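Local atomic coordinates of beta-galactosidase (Geobacillus stearothermophilus, PDB entry 4OIF), a protein that probably hydrolyses terminal non-reducing beta-D-galactose residues of beta-D-galactosides, as a trimeric, zinc-binding member of glycosyl hydrolase family 42. Residues His445-Glu451 with His603-Tyr607; Val413-Trp419 with Pro455-Lys461; Thr496-Ile502 with Ala591-Arg597. All blocks are in the same frame, centred on the assembly; numbering follows the deposited sequence.

All three contacts lie in the trimerisation domain, away from the predicted catalytic residues and from the zinc site. Contacts 2 and 3 belong to one mixed sheet: strands 413-416 and 456-459 lie at one end of it, strands 496-500 and 589-594 further in, and strand 470-473 between the two pairs. Their centres are about 15 Å apart, and their nearest atoms about 6 Å. Contact 1 joins two helices packed on this sheet and touches both pairs. Phe449 CB lies 3.6 Å from Val456 CG2 in contact 2, and Phe606 CZ lies 3.4 Å from Tyr592 CD2 in contact 3. Along the chain, contact 3 is nested inside the loop closed by contact 1.

Contact 1: residues His445-Glu451 with His603-Tyr607; sequences HYRPFWE and HRDFY
Tyr607 meets two aromatic side chains of the other helix in different ways. Phe449 turns its edge to the tyrosine face, with CZ 3.5 Å from Tyr607 CD1 and the ring planes at 61°. This is an offset edge-to-face pair. Phe606 of the same helix as Tyr607 covers the opposite face. At the rim, Tyr607 OH lies near the plane of the His445 ring and forms a 2.9 Å hydrogen bond with His445 ND1. The bond is nearly straight, and either atom could be the donor. His445 also receives the edge of His603 over one face, with centroids 4.5 Å apart. Segments 445-451 and 603-607, from helices 438-451 and 600-613, cross at -71° on the central sheet of the trimerisation domain, and His445, Phe449 and Tyr607 all touch Ile472 of strand 470-473. Pro448 packs its CG against His603 CB at 3.7 Å. Arg604 grips Glu451 side-on. Its chain is extended from CG to NE, which carries NE to 2.7 Å from Glu451 OE1, while Arg604 NH2 lies 3.2 Å from Glu451 OE2. Both oxygens use syn lone pairs, and the two flat groups are nearly coplanar. A leucine in place of this arginine would probably leave the Glu451 carboxylate without this paired grip and freer to turn. Arg447 makes a long salt bridge to Glu451, but is also bound by Asp600 and Asp298.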
# COMPACT_ATOMS: atom_id res chain seq x y z
N HIS A 445 -4.34 23.74 -19.56
CA HIS A 445 -4.86 24.65 -20.57
C HIS A 445 -5.05 26.08 -20.04
O HIS A 445 -4.98 27.06 -20.78
CB HIS A 445 -6.14 24.07 -21.15
CG HIS A 445 -5.88 22.88 -22.02
ND1 HIS A 445 -5.95 22.93 -23.40
CD2 HIS A 445 -5.46 21.63 -21.71
CE1 HIS A 445 -5.63 21.75 -23.89
NE2 HIS A 445 -5.33 20.94 -22.89
N TYR A 446 -5.22 26.19 -18.73
CA TYR A 446 -5.26 27.46 -18.05
C TYR A 446 -3.90 28.17 -18.10
O TYR A 446 -3.84 29.40 -18.20
CB TYR A 446 -5.69 27.21 -16.61
CG TYR A 446 -5.82 28.38 -15.66
CD1 TYR A 446 -6.94 29.19 -15.68
CD2 TYR A 446 -4.87 28.59 -14.65
CE1 TYR A 446 -7.09 30.23 -14.77
CE2 TYR A 446 -5.02 29.62 -13.73
CZ TYR A 446 -6.14 30.44 -13.79
OH TYR A 446 -6.30 31.47 -12.88
N ARG A 447 -2.83 27.38 -18.02
CA ARG A 447 -1.48 27.91 -17.84
C ARG A 447 -1.10 29.11 -18.74
O ARG A 447 -0.64 30.12 -18.23
CB ARG A 447 -0.44 26.79 -18.03
CG ARG A 447 1.00 27.30 -17.94
CD ARG A 447 2.01 26.28 -18.40
NE ARG A 447 1.94 25.08 -17.58
CZ ARG A 447 2.49 24.98 -16.37
NH1 ARG A 447 3.15 26.01 -15.85
NH2 ARG A 447 2.38 23.85 -15.67
N PRO A 448 -1.29 29.01 -20.07
CA PRO A 448 -0.88 30.17 -20.89
C PRO A 448 -1.66 31.44 -20.57
O PRO A 448 -1.11 32.53 -20.69
CB PRO A 448 -1.17 29.71 -22.33
CG PRO A 448 -1.18 28.23 -22.26
CD PRO A 448 -1.77 27.90 -20.92
N PHE A 449 -2.92 31.31 -20.16
CA PHE A 449 -3.74 32.49 -19.86
C PHE A 449 -3.30 33.12 -18.54
O PHE A 449 -3.24 34.34 -18.41
CB PHE A 449 -5.22 32.10 -19.86
CG PHE A 449 -5.70 31.66 -21.21
CD1 PHE A 449 -6.22 32.57 -22.12
CD2 PHE A 449 -5.54 30.34 -21.62
CE1 PHE A 449 -6.62 32.18 -23.38
CE2 PHE A 449 -5.93 29.93 -22.89
CZ PHE A 449 -6.47 30.85 -23.77
N TRP A 450 -2.95 32.27 -17.58
CA TRP A 450 -2.39 32.73 -16.32
C TRP A 450 -1.07 33.45 -16.58
O TRP A 450 -0.83 34.52 -16.03
CB TRP A 450 -2.19 31.56 -15.35
CG TRP A 450 -1.89 31.97 -13.92
CD1 TRP A 450 -2.78 32.42 -12.99
CD2 TRP A 450 -0.61 31.96 -13.28
NE1 TRP A 450 -2.14 32.70 -11.80
CE2 TRP A 450 -0.80 32.42 -11.96
CE3 TRP A 450 0.68 31.62 -13.69
CZ2 TRP A 450 0.25 32.55 -11.05
CZ3 TRP A 450 1.72 31.74 -12.79
CH2 TRP A 450 1.50 32.20 -11.48
N GLU A 451 -0.24 32.87 -17.43
CA GLU A 451 1.08 33.43 -17.73
C GLU A 451 0.96 34.78 -18.47
O GLU A 451 1.90 35.56 -18.48
CB GLU A 451 1.92 32.43 -18.54
CG GLU A 451 2.46 31.26 -17.72
CD GLU A 451 3.29 30.26 -18.51
OE1 GLU A 451 3.46 30.46 -19.72
OE2 GLU A 451 3.76 29.25 -17.93
N HIS A 603 0.85 24.63 -25.79
CA HIS A 603 -0.31 25.39 -25.38
C HIS A 603 0.00 26.88 -25.39
O HIS A 603 -0.84 27.69 -25.79
CB HIS A 603 -0.79 24.94 -24.00
CG HIS A 603 -1.16 23.49 -23.96
ND1 HIS A 603 -0.52 22.58 -23.15
CD2 HIS A 603 -2.07 22.78 -24.66
CE1 HIS A 603 -1.03 21.38 -23.35
NE2 HIS A 603 -1.97 21.47 -24.26
N ARG A 604 1.23 27.22 -25.00
CA ARG A 604 1.64 28.61 -25.07
C ARG A 604 1.48 29.15 -26.50
O ARG A 604 0.82 30.16 -26.71
CB ARG A 604 3.07 28.78 -24.59
CG ARG A 604 3.24 28.57 -23.10
CD ARG A 604 4.57 29.13 -22.62
NE ARG A 604 4.85 28.74 -21.26
CZ ARG A 604 5.68 27.76 -20.92
NH1 ARG A 604 6.33 27.07 -21.85
NH2 ARG A 604 5.86 27.47 -19.64
N ASP A 605 2.03 28.44 -27.48
CA ASP A 605 2.00 28.92 -28.87
C ASP A 605 0.58 28.91 -29.49
O ASP A 605 0.12 29.90 -30.11
CB ASP A 605 2.99 28.10 -29.70
CG ASP A 605 4.46 28.25 -29.21
OD1 ASP A 605 4.76 29.17 -28.43
OD2 ASP A 605 5.33 27.45 -29.61
N PHE A 606 -0.11 27.79 -29.30
CA PHE A 606 -1.46 27.58 -29.80
C PHE A 606 -2.41 28.67 -29.30
O PHE A 606 -3.12 29.37 -30.07
CB PHE A 606 -1.95 26.18 -29.36
CG PHE A 606 -3.32 25.83 -29.86
CD1 PHE A 606 -3.48 25.24 -31.11
CD2 PHE A 606 -4.44 26.10 -29.10
CE1 PHE A 606 -4.76 24.93 -31.58
CE2 PHE A 606 -5.71 25.80 -29.58
CZ PHE A 606 -5.86 25.21 -30.83
N TYR A 607 -2.40 28.82 -27.98
CA TYR A 607 -3.29 29.77 -27.35
C TYR A 607 -2.81 31.20 -27.57
O TYR A 607 -3.61 32.13 -27.49
CB TYR A 607 -3.46 29.46 -25.87
CG TYR A 607 -4.39 28.30 -25.63
CD1 TYR A 607 -5.70 28.33 -26.08
CD2 TYR A 607 -3.96 27.16 -24.96
CE1 TYR A 607 -6.56 27.26 -25.88
CE2 TYR A 607 -4.81 26.09 -24.75
CZ TYR A 607 -6.10 26.15 -25.20
OH TYR A 607 -6.94 25.09 -24.99

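Contact 2: residues Val413-Trp419 with Pro455-Lys461; sequences VAILYDW and PVDVITK
Lys461 reaches back to Asp418 just beyond the ends of two parallel strands. Strands 413-416 and 456-459 are joined in a beta-alpha-beta crossover whose connection holds helices 419-427 and 438-451, at one end of the sheet of the trimerisation domain. The backbone bonds alternate in the parallel pattern. Asp457 N donates to Val413 O, and Ile415 N to Asp457 O. Ile459 N then donates to Ile415 O, and Tyr417 N to Ile459 O. The Ile459 N bond is more bent than the others, at 143°.

The lysine chain starts with CG between its backbone N and carbonyl carbon (chi1 62°). From CB it runs on, and Lys461 CG lies 3.8 Å from Asp418 OD1. Lys461 CD comes within 3.4 Å of the same oxygen, and CE stays alongside it. The bend at chi4 of Lys461 (-69°) then turns its NZ in to 2.8 Å from Asp418 OD1. NZ meets the syn lone pair in a salt bridge. Asp418 itself is an N-cap, and its OD2 accepts from Asn421 N of the following helix.

Along the strands, apolar side chains pair on both faces. On one, Ile415 CG1 meets Val456 CG1, and helix 438-451 covers them with Tyr446. On the other, Ala414 CB lies 3.7 Å from Ile459 CD1. Leu416 CD1 packs close to the Lys461 backbone. Asp457 is held by Tyr468 and Arg311. Trp419 turns the edge of its ring to the Thr460 methyl, and the face of its indole covers Tyr417 CE2.

Two waters complete the lysine end. Water 2 joins Lys461 NZ to Asp418 OD2. Water 1 accepts from Lys461 N and donates to Tyr417 O and to Asp418 OD1, at 2.6 Å from OD1.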
# COMPACT_ATOMS: atom_id res chain seq x y z
N VAL A 413 -12.68 34.47 -21.61
CA VAL A 413 -12.21 33.11 -21.77
C VAL A 413 -12.80 32.22 -20.69
O VAL A 413 -12.78 32.56 -19.50
CB VAL A 413 -10.66 33.01 -21.73
CG1 VAL A 413 -10.21 31.60 -22.01
CG2 VAL A 413 -10.05 33.96 -22.75
N ALA A 414 -13.33 31.09 -21.13
CA ALA A 414 -13.92 30.13 -20.22
C ALA A 414 -13.27 28.77 -20.40
O ALA A 414 -12.97 28.36 -21.52
CB ALA A 414 -15.42 30.05 -20.45
N ILE A 415 -13.03 28.08 -19.28
CA ILE A 415 -12.66 26.66 -19.29
C ILE A 415 -13.81 25.83 -18.69
O ILE A 415 -14.24 26.05 -17.56
CB ILE A 415 -11.37 26.41 -18.50
CG1 ILE A 415 -10.21 27.17 -19.13
CG2 ILE A 415 -11.09 24.91 -18.39
CD1 ILE A 415 -8.87 26.93 -18.44
N LEU A 416 -14.33 24.88 -19.45
CA LEU A 416 -15.47 24.09 -19.01
C LEU A 416 -15.00 22.88 -18.20
O LEU A 416 -14.17 22.09 -18.65
CB LEU A 416 -16.31 23.67 -20.21
CG LEU A 416 -17.50 22.73 -20.01
CD1 LEU A 416 -18.52 23.34 -19.10
CD2 LEU A 416 -18.12 22.38 -21.36
N TYR A 417 -15.54 22.77 -16.99
CA TYR A 417 -15.28 21.67 -16.09
C TYR A 417 -16.62 21.00 -15.74
O TYR A 417 -17.64 21.67 -15.63
CB TYR A 417 -14.59 22.16 -14.83
CG TYR A 417 -14.45 21.12 -13.74
CD1 TYR A 417 -13.52 20.11 -13.85
CD2 TYR A 417 -15.25 21.17 -12.60
CE1 TYR A 417 -13.37 19.16 -12.86
CE2 TYR A 417 -15.12 20.22 -11.60
CZ TYR A 417 -14.17 19.21 -11.74
OH TYR A 417 -14.00 18.24 -10.77
N ASP A 418 -16.61 19.68 -15.57
CA ASP A 418 -17.82 18.94 -15.23
C ASP A 418 -17.53 17.85 -14.20
O ASP A 418 -16.69 16.96 -14.43
CB ASP A 418 -18.45 18.36 -16.50
CG ASP A 418 -19.84 17.80 -16.26
OD1 ASP A 418 -20.80 18.59 -16.19
OD2 ASP A 418 -19.98 16.57 -16.15
N TRP A 419 -18.20 17.94 -13.05
CA TRP A 419 -18.03 17.01 -11.93
C TRP A 419 -18.42 15.59 -12.31
O TRP A 419 -17.71 14.63 -11.99
CB TRP A 419 -18.86 17.46 -10.71
CG TRP A 419 -18.09 18.27 -9.67
CD1 TRP A 419 -17.43 17.79 -8.58
CD2 TRP A 419 -17.94 19.71 -9.63
NE1 TRP A 419 -16.87 18.82 -7.86
CE2 TRP A 419 -17.17 20.01 -8.48
CE3 TRP A 419 -18.38 20.76 -10.44
CZ2 TRP A 419 -16.82 21.32 -8.13
CZ3 TRP A 419 -18.04 22.07 -10.09
CH2 TRP A 419 -17.27 22.34 -8.95
N PRO A 455 -7.87 37.20 -17.95
CA PRO A 455 -8.89 36.74 -17.01
C PRO A 455 -9.56 35.48 -17.54
O PRO A 455 -9.79 35.38 -18.74
CB PRO A 455 -9.88 37.92 -16.95
CG PRO A 455 -9.10 39.09 -17.44
CD PRO A 455 -8.15 38.55 -18.47
N VAL A 456 -9.82 34.53 -16.65
CA VAL A 456 -10.48 33.29 -17.04
C VAL A 456 -11.58 32.93 -16.05
O VAL A 456 -11.38 33.03 -14.84
CB VAL A 456 -9.47 32.12 -17.14
CG1 VAL A 456 -10.19 30.80 -17.40
CG2 VAL A 456 -8.46 32.38 -18.24
N ASP A 457 -12.74 32.57 -16.58
CA ASP A 457 -13.77 31.91 -15.79
C ASP A 457 -13.61 30.41 -15.97
O ASP A 457 -13.47 29.94 -17.11
CB ASP A 457 -15.17 32.35 -16.23
CG ASP A 457 -15.59 33.68 -15.65
OD1 ASP A 457 -14.78 34.36 -14.99
OD2 ASP A 457 -16.76 34.06 -15.88
N VAL A 458 -13.62 29.66 -14.88
CA VAL A 458 -13.73 28.20 -15.01
C VAL A 458 -15.17 27.83 -14.71
O VAL A 458 -15.60 27.89 -13.57
CB VAL A 458 -12.77 27.46 -14.07
CG1 VAL A 458 -12.94 25.95 -14.21
CG2 VAL A 458 -11.33 27.85 -14.38
N ILE A 459 -15.90 27.47 -15.76
CA ILE A 459 -17.35 27.31 -15.69
C ILE A 459 -17.81 25.86 -15.73
O ILE A 459 -17.02 24.94 -15.92
CB ILE A 459 -18.04 28.04 -16.85
CG1 ILE A 459 -17.66 27.37 -18.18
CG2 ILE A 459 -17.72 29.55 -16.82
CD1 ILE A 459 -18.33 27.97 -19.38
N THR A 460 -19.12 25.69 -15.56
CA THR A 460 -19.77 24.40 -15.66
C THR A 460 -20.80 24.48 -16.77
O THR A 460 -21.04 25.56 -17.31
CB THR A 460 -20.45 24.01 -14.35
OG1 THR A 460 -21.59 24.86 -14.13
CG2 THR A 460 -19.48 24.16 -13.21
N LYS A 461 -21.41 23.35 -17.12
CA LYS A 461 -22.42 23.34 -18.18
C LYS A 461 -23.67 24.11 -17.74
O LYS A 461 -24.52 24.43 -18.57
CB LYS A 461 -22.79 21.91 -18.57
CG LYS A 461 -23.40 21.08 -17.46
CD LYS A 461 -23.57 19.65 -17.92
CE LYS A 461 -24.37 18.82 -16.93
NZ LYS A 461 -23.60 18.62 -15.68
O HOH W 1 -20.34 21.10 -15.87
O HOH W 2 -22.68 16.17 -16.82

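Contact 3: residues Thr496-Ile502 with Ala591-Arg597; sequences TLVMTYI and AYYIGGR
Ala591 lies beside Leu497, and its CA-H is turned to Leu497 O. Strands 496-500 and 589-594 run parallel here, inside the mixed sheet of the trimerisation domain. Tyr592 N donates to Leu497 O, and Tyr592 O accepts from Met499 N. The Tyr592 side chain holds CB against Val498 CG2 at 3.9 Å and sends CE1 to Thr496 CG2. Its hydroxyl bonds to Gln590. The neighbouring Tyr593 points to the other face of the sheet. With CG anti to the backbone N (chi1 -169°), its ring lies beside Met499 O and Thr500. Thr500 CA lies over one ring face, and Tyr593 CE2 comes to 3.2 Å from Thr500 O. Ile594 continues the pattern, with its N bonded to Met499 O and its O accepting from Tyr501 N. Its CD1 meets Val498 CG1 at 3.9 Å. Gly595 and Gly596 pass beside Tyr501. Gly595 O lies 3.5 Å from Tyr501 CB, and Gly596 O approaches CE1 of that ring. Arg597 closes the walk. Its NE donates to Tyr501 OH at 2.8 Å, with an angle of 169°. The hydroxyl lies in the guanidinium plane, and the ring stands 68° from that plane. Arg597 NH1 binds Asp554 and Thr435 O, and NH2 binds Lys436 O. The guanidinium is thus gripped from several sides, which is likely to fix its rotation and pin the buried tyrosine hydroxyl.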
# COMPACT_ATOMS: atom_id res chain seq x y z
N THR A 496 -15.60 30.47 -30.35
CA THR A 496 -14.42 29.69 -30.65
C THR A 496 -14.26 28.60 -29.57
O THR A 496 -14.09 28.91 -28.40
CB THR A 496 -13.16 30.57 -30.71
OG1 THR A 496 -13.24 31.43 -31.84
CG2 THR A 496 -11.92 29.71 -30.84
N LEU A 497 -14.33 27.35 -29.98
CA LEU A 497 -14.34 26.22 -29.06
C LEU A 497 -13.12 25.36 -29.27
O LEU A 497 -12.76 25.08 -30.40
CB LEU A 497 -15.61 25.40 -29.27
CG LEU A 497 -15.73 24.07 -28.53
CD1 LEU A 497 -15.77 24.25 -27.01
CD2 LEU A 497 -16.95 23.35 -29.01
N VAL A 498 -12.48 24.95 -28.18
CA VAL A 498 -11.33 24.04 -28.23
C VAL A 498 -11.61 22.76 -27.43
O VAL A 498 -11.92 22.82 -26.25
CB VAL A 498 -10.04 24.69 -27.68
CG1 VAL A 498 -8.90 23.68 -27.66
CG2 VAL A 498 -9.65 25.89 -28.52
N MET A 499 -11.52 21.61 -28.10
CA MET A 499 -11.63 20.34 -27.40
C MET A 499 -10.42 19.48 -27.67
O MET A 499 -9.56 19.82 -28.50
CB MET A 499 -12.91 19.60 -27.80
CG MET A 499 -14.15 20.17 -27.14
SD MET A 499 -15.64 19.27 -27.55
CE MET A 499 -16.32 18.93 -25.95
N THR A 500 -10.34 18.36 -26.96
CA THR A 500 -9.14 17.54 -27.01
C THR A 500 -9.47 16.08 -27.06
O THR A 500 -10.64 15.69 -27.04
CB THR A 500 -8.23 17.73 -25.77
OG1 THR A 500 -8.84 17.10 -24.63
CG2 THR A 500 -7.97 19.22 -25.47
N TYR A 501 -8.41 15.29 -27.08
CA TYR A 501 -8.49 13.86 -26.86
C TYR A 501 -9.44 13.50 -25.72
O TYR A 501 -9.59 14.25 -24.76
CB TYR A 501 -7.10 13.33 -26.57
CG TYR A 501 -6.40 14.05 -25.45
CD1 TYR A 501 -5.67 15.20 -25.69
CD2 TYR A 501 -6.47 13.57 -24.14
CE1 TYR A 501 -5.02 15.88 -24.64
CE2 TYR A 501 -5.82 14.23 -23.09
CZ TYR A 501 -5.10 15.38 -23.35
OH TYR A 501 -4.45 16.05 -22.32
N ILE A 502 -10.07 12.33 -25.86
CA ILE A 502 -10.98 11.77 -24.87
C ILE A 502 -12.08 12.74 -24.48
O ILE A 502 -12.35 12.97 -23.30
CB ILE A 502 -10.19 11.29 -23.62
CG1 ILE A 502 -8.96 10.52 -24.07
CG2 ILE A 502 -11.04 10.37 -22.78
CD1 ILE A 502 -8.18 9.90 -22.97
N ALA A 591 -13.89 25.81 -34.40
CA ALA A 591 -13.69 24.69 -33.50
C ALA A 591 -12.33 24.05 -33.75
O ALA A 591 -12.03 23.62 -34.87
CB ALA A 591 -14.82 23.68 -33.65
N TYR A 592 -11.52 24.01 -32.71
CA TYR A 592 -10.21 23.39 -32.73
C TYR A 592 -10.18 22.06 -31.96
O TYR A 592 -10.75 21.95 -30.87
CB TYR A 592 -9.17 24.32 -32.11
CG TYR A 592 -8.95 25.62 -32.84
CD1 TYR A 592 -9.88 26.64 -32.76
CD2 TYR A 592 -7.79 25.84 -33.57
CE1 TYR A 592 -9.68 27.84 -33.42
CE2 TYR A 592 -7.58 27.03 -34.22
CZ TYR A 592 -8.53 28.03 -34.14
OH TYR A 592 -8.33 29.22 -34.78
N TYR A 593 -9.49 21.07 -32.50
CA TYR A 593 -9.30 19.80 -31.81
C TYR A 593 -7.82 19.54 -31.61
O TYR A 593 -7.04 19.58 -32.57
CB TYR A 593 -9.94 18.66 -32.59
CG TYR A 593 -10.03 17.35 -31.83
CD1 TYR A 593 -9.06 16.35 -32.01
CD2 TYR A 593 -11.08 17.09 -30.94
CE1 TYR A 593 -9.15 15.14 -31.33
CE2 TYR A 593 -11.16 15.88 -30.24
CZ TYR A 593 -10.19 14.91 -30.44
OH TYR A 593 -10.27 13.71 -29.76
N ILE A 594 -7.43 19.29 -30.36
CA ILE A 594 -6.05 18.95 -30.06
C ILE A 594 -5.94 17.46 -29.74
O ILE A 594 -6.41 17.02 -28.69
CB ILE A 594 -5.50 19.76 -28.87
CG1 ILE A 594 -5.50 21.26 -29.20
CG2 ILE A 594 -4.11 19.29 -28.56
CD1 ILE A 594 -5.35 22.16 -28.01
N GLY A 595 -5.32 16.69 -30.63
CA GLY A 595 -5.39 15.24 -30.56
C GLY A 595 -4.51 14.54 -29.53
O GLY A 595 -4.77 13.39 -29.15
N GLY A 596 -3.45 15.21 -29.10
CA GLY A 596 -2.50 14.58 -28.20
C GLY A 596 -2.22 15.46 -27.02
O GLY A 596 -2.54 16.65 -27.03
N ARG A 597 -1.62 14.89 -25.98
CA ARG A 597 -1.27 15.66 -24.80
C ARG A 597 0.16 16.17 -24.96
O ARG A 597 1.13 15.40 -24.97
CB ARG A 597 -1.44 14.82 -23.54
CG ARG A 597 -0.99 15.53 -22.28
CD ARG A 597 -1.23 14.67 -21.06
NE ARG A 597 -2.65 14.60 -20.70
CZ ARG A 597 -3.14 13.79 -19.77
NH1 ARG A 597 -2.32 12.96 -19.12
NH2 ARG A 597 -4.44 13.79 -19.50